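Local structure of MOBA relate protein (Mycobacterium sp., 2WAW) at residues A[39-43]-A[44-48]; A[140-143]-A[144-147]. The protein is of unknown function but probably transfers a nucleotide from a nucleoside triphosphate to an acceptor, as MobA-like proteins do. All coordinates share one frame; numbering follows the deposited sequence.

In the fold
Both contacts are turns in the chain at ends of elements of the central mixed sheet, within one MobA-like domain of the GT-A clan. Contact 1 comes first along the chain and leads from helix 33-42 into strand 48-53, part of the parallel half of the sheet. Contact 2 follows much later, where strand 134-142, antiparallel to its neighbours 98-103 and 126-131, gives way to helix 146-150. Their centres lie about 19 Å apart and their nearest atoms about 7 Å, without touching. Side chains of both contacts pack on strand 98-103, Phe46 and Trp140 both meeting Val100. This is the strand at which the parallel part of the sheet meets the antiparallel strand 134-142.

Contact 1: residues A[39-43]-A[44-48]; sequences AMARR and CPFDQ
Two sulfur atoms meet at the end of a helix: Met40 SD lies 3.7 Å from Cys44 SG, a van der Waals contact between a thioether and a thiol. The setting is the alpha-to-beta turn of a Rossmann-like sheet, where helix 33-42 ends and the chain turns back toward strand 48-53. Met40 starts with CG anti to its backbone N (chi1 176°) and then bends at both following torsions, which carries SD round to the cysteine. Both residues are buried, Met40 also touching Met102 and Cys44 reaching Ala111 and Val114 of helix 111-121. The backbone closes the turn with a hydrogen bond from Cys44 N to Ala41 O (3.2 Å). That same oxygen is approached by the ring of Phe46, while Cys44 CB sits over one face of the ring near its rim. After Pro45, the centre of an inverse gamma turn, the Phe46 ring packs against Val100, Met102 and Val114. The ring comes closest to the helix through Phe46 CD2, 3.5 Å from Ala41 O.

Contact 2: residues A[140-143]-A[144-147]; sequences WVSR and GVFG
Arg143 and Phe146 pack against each other where strand 134-142 passes through a short turn into helix 146-150. The arginine backbone supplies a CH-pi contact, with Arg143 CA 3.5 Å from the centroid of the Phe146 ring and only 9° off its normal. From there its side chain runs past the CE2 side of the ring. Arg143 CB lies beside Gly144 N and 4.1 Å from Phe146 CE2, and CG is as far from CD2. CG is anti to the backbone N (chi1 174°), and the later bend at chi3 brings the guanidinium back to the phenylalanine. NE is hydrogen-bonded to Ala96 O, Arg143 CZ lies 3.7 Å from Phe146 CE2, NH1 passes close to both CE2 and CD2, and NH2 also lies near CE2. Here the ring carbon sits over the centre of one guanidinium face, with the two planes 64° apart; this is not a parallel stack. At the ring's edge, Phe146 CE1 is 3.5 Å from Val141 O. The turn itself is held by hydrogen bonds from Val145 N to Ser142 O (3.1 Å) and from Phe146 N to Arg143 O (3.0 Å), with Val145 at the N-cap position. Beside it, Val141 CG1 and Val145 CG2 press together at 3.4 Å, tighter than usual for carbons. Arg143 therefore joins two kinds of chemistry: NE serves a polar partner, while CA covers the ring face and the guanidinium face receives the ring's CE2 corner.

Contact 1: residues A[39-43]-A[44-48]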
# COMPACT_ATOMS: atom_id res chain seq x y z
N ALA A 39 -10.92 -3.75 0.14
CA ALA A 39 -11.91 -4.24 -0.84
C ALA A 39 -11.27 -4.32 -2.23
O ALA A 39 -11.43 -5.33 -2.93
CB ALA A 39 -13.12 -3.32 -0.88
N MET A 40 -10.52 -3.28 -2.60
CA MET A 40 -9.83 -3.26 -3.89
C MET A 40 -8.65 -4.26 -3.92
O MET A 40 -8.47 -5.01 -4.89
CB MET A 40 -9.40 -1.82 -4.22
CG MET A 40 -8.59 -1.64 -5.50
SD MET A 40 -6.84 -2.07 -5.29
CE MET A 40 -6.36 -0.93 -4.00
N ALA A 41 -7.87 -4.28 -2.83
CA ALA A 41 -6.69 -5.15 -2.76
C ALA A 41 -7.07 -6.62 -2.90
O ALA A 41 -6.33 -7.42 -3.49
CB ALA A 41 -5.91 -4.90 -1.46
N ARG A 42 -8.23 -6.99 -2.35
CA ARG A 42 -8.69 -8.39 -2.44
C ARG A 42 -8.99 -8.81 -3.88
O ARG A 42 -8.90 -10.00 -4.23
CB ARG A 42 -9.91 -8.60 -1.55
CG ARG A 42 -9.60 -8.59 -0.06
CD ARG A 42 -10.92 -8.72 0.69
NE ARG A 42 -10.81 -8.63 2.14
CZ ARG A 42 -10.69 -9.68 2.95
NH1 ARG A 42 -10.61 -10.92 2.47
NH2 ARG A 42 -10.63 -9.49 4.26
N ARG A 43 -9.35 -7.83 -4.72
CA ARG A 43 -9.65 -8.10 -6.12
C ARG A 43 -8.43 -8.12 -7.05
O ARG A 43 -8.58 -8.40 -8.26
CB ARG A 43 -10.67 -7.09 -6.64
CG ARG A 43 -11.99 -7.11 -5.89
CD ARG A 43 -13.02 -6.17 -6.52
NE ARG A 43 -12.52 -4.81 -6.75
CZ ARG A 43 -12.84 -3.75 -6.01
NH1 ARG A 43 -13.65 -3.86 -4.96
NH2 ARG A 43 -12.33 -2.56 -6.31
N CYS A 44 -7.25 -7.81 -6.50
CA CYS A 44 -5.99 -7.85 -7.26
C CYS A 44 -5.50 -9.28 -7.38
O CYS A 44 -5.90 -10.13 -6.59
CB CYS A 44 -4.92 -7.03 -6.56
SG CYS A 44 -5.32 -5.26 -6.51
N PRO A 45 -4.60 -9.54 -8.35
CA PRO A 45 -4.07 -10.88 -8.56
C PRO A 45 -2.93 -11.20 -7.58
O PRO A 45 -1.76 -11.36 -7.99
CB PRO A 45 -3.59 -10.87 -10.01
CG PRO A 45 -3.43 -9.42 -10.40
CD PRO A 45 -4.06 -8.56 -9.33
N PHE A 46 -3.25 -11.23 -6.29
CA PHE A 46 -2.29 -11.63 -5.28
C PHE A 46 -2.58 -13.04 -4.82
O PHE A 46 -3.75 -13.44 -4.73
CB PHE A 46 -2.38 -10.74 -4.04
CG PHE A 46 -2.18 -9.26 -4.30
CD1 PHE A 46 -1.17 -8.81 -5.17
CD2 PHE A 46 -2.98 -8.31 -3.66
CE1 PHE A 46 -0.96 -7.44 -5.39
CE2 PHE A 46 -2.79 -6.93 -3.87
CZ PHE A 46 -1.77 -6.48 -4.73
N ASP A 47 -1.53 -13.76 -4.45
CA ASP A 47 -1.68 -15.07 -3.80
C ASP A 47 -1.81 -14.92 -2.29
O ASP A 47 -2.31 -15.83 -1.60
CB ASP A 47 -0.46 -15.94 -4.07
CG ASP A 47 -0.32 -16.35 -5.53
OD1 ASP A 47 -1.28 -16.22 -6.32
OD2 ASP A 47 0.79 -16.82 -5.87
N GLN A 48 -1.34 -13.79 -1.77
CA GLN A 48 -1.31 -13.52 -0.34
C GLN A 48 -1.50 -12.03 -0.19
O GLN A 48 -0.98 -11.26 -1.00
CB GLN A 48 0.05 -13.93 0.24
CG GLN A 48 0.30 -13.50 1.69
CD GLN A 48 1.69 -13.81 2.17
OE1 GLN A 48 2.67 -13.78 1.40
NE2 GLN A 48 1.80 -14.07 3.46

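Contact 2: residues A[140-143]-A[144-147]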
# COMPACT_ATOMS: atom_id res chain seq x y z
N TRP A 140 6.11 -2.14 -7.32
CA TRP A 140 6.56 -3.53 -7.33
C TRP A 140 7.98 -3.58 -6.84
O TRP A 140 8.80 -2.79 -7.28
CB TRP A 140 6.46 -4.09 -8.75
CG TRP A 140 7.34 -5.27 -9.04
CD1 TRP A 140 8.60 -5.25 -9.57
CD2 TRP A 140 7.00 -6.66 -8.87
NE1 TRP A 140 9.07 -6.53 -9.73
CE2 TRP A 140 8.12 -7.42 -9.30
CE3 TRP A 140 5.87 -7.33 -8.38
CZ2 TRP A 140 8.13 -8.82 -9.26
CZ3 TRP A 140 5.88 -8.72 -8.34
CH2 TRP A 140 7.00 -9.45 -8.77
N VAL A 141 8.27 -4.53 -5.95
CA VAL A 141 9.64 -4.78 -5.49
C VAL A 141 9.91 -6.28 -5.57
O VAL A 141 9.21 -7.08 -4.93
CB VAL A 141 9.88 -4.27 -4.06
CG1 VAL A 141 11.36 -4.45 -3.66
CG2 VAL A 141 9.49 -2.79 -3.96
N SER A 142 10.96 -6.64 -6.32
CA SER A 142 11.32 -8.01 -6.58
C SER A 142 12.01 -8.59 -5.35
O SER A 142 12.59 -7.84 -4.56
CB SER A 142 12.28 -8.08 -7.79
OG SER A 142 13.50 -7.42 -7.49
N ARG A 143 11.91 -9.90 -5.18
CA ARG A 143 12.51 -10.60 -4.05
C ARG A 143 13.99 -10.28 -3.88
O ARG A 143 14.48 -10.18 -2.75
CB ARG A 143 12.32 -12.11 -4.22
CG ARG A 143 13.05 -12.93 -3.15
CD ARG A 143 12.61 -14.39 -3.16
NE ARG A 143 11.21 -14.52 -2.76
CZ ARG A 143 10.79 -14.53 -1.50
NH1 ARG A 143 11.64 -14.43 -0.48
NH2 ARG A 143 9.49 -14.65 -1.25
N GLY A 144 14.69 -10.07 -5.00
CA GLY A 144 16.13 -9.80 -4.98
C GLY A 144 16.55 -8.57 -4.18
O GLY A 144 17.69 -8.49 -3.71
N VAL A 145 15.64 -7.62 -4.00
CA VAL A 145 15.96 -6.43 -3.21
C VAL A 145 15.17 -6.31 -1.89
O VAL A 145 15.11 -5.24 -1.26
CB VAL A 145 15.89 -5.14 -4.06
CG1 VAL A 145 17.00 -5.16 -5.11
CG2 VAL A 145 14.54 -5.01 -4.73
N PHE A 146 14.56 -7.42 -1.47
CA PHE A 146 13.91 -7.48 -0.15
C PHE A 146 14.88 -7.04 0.96
O PHE A 146 14.47 -6.35 1.89
CB PHE A 146 13.40 -8.90 0.15
CG PHE A 146 12.08 -9.25 -0.52
CD1 PHE A 146 11.45 -8.38 -1.42
CD2 PHE A 146 11.49 -10.50 -0.25
CE1 PHE A 146 10.24 -8.75 -2.03
CE2 PHE A 146 10.30 -10.88 -0.86
CZ PHE A 146 9.66 -10.00 -1.76
N GLY A 147 16.15 -7.42 0.87
CA GLY A 147 17.16 -6.98 1.85
C GLY A 147 17.31 -5.47 1.95
O GLY A 147 17.40 -4.91 3.06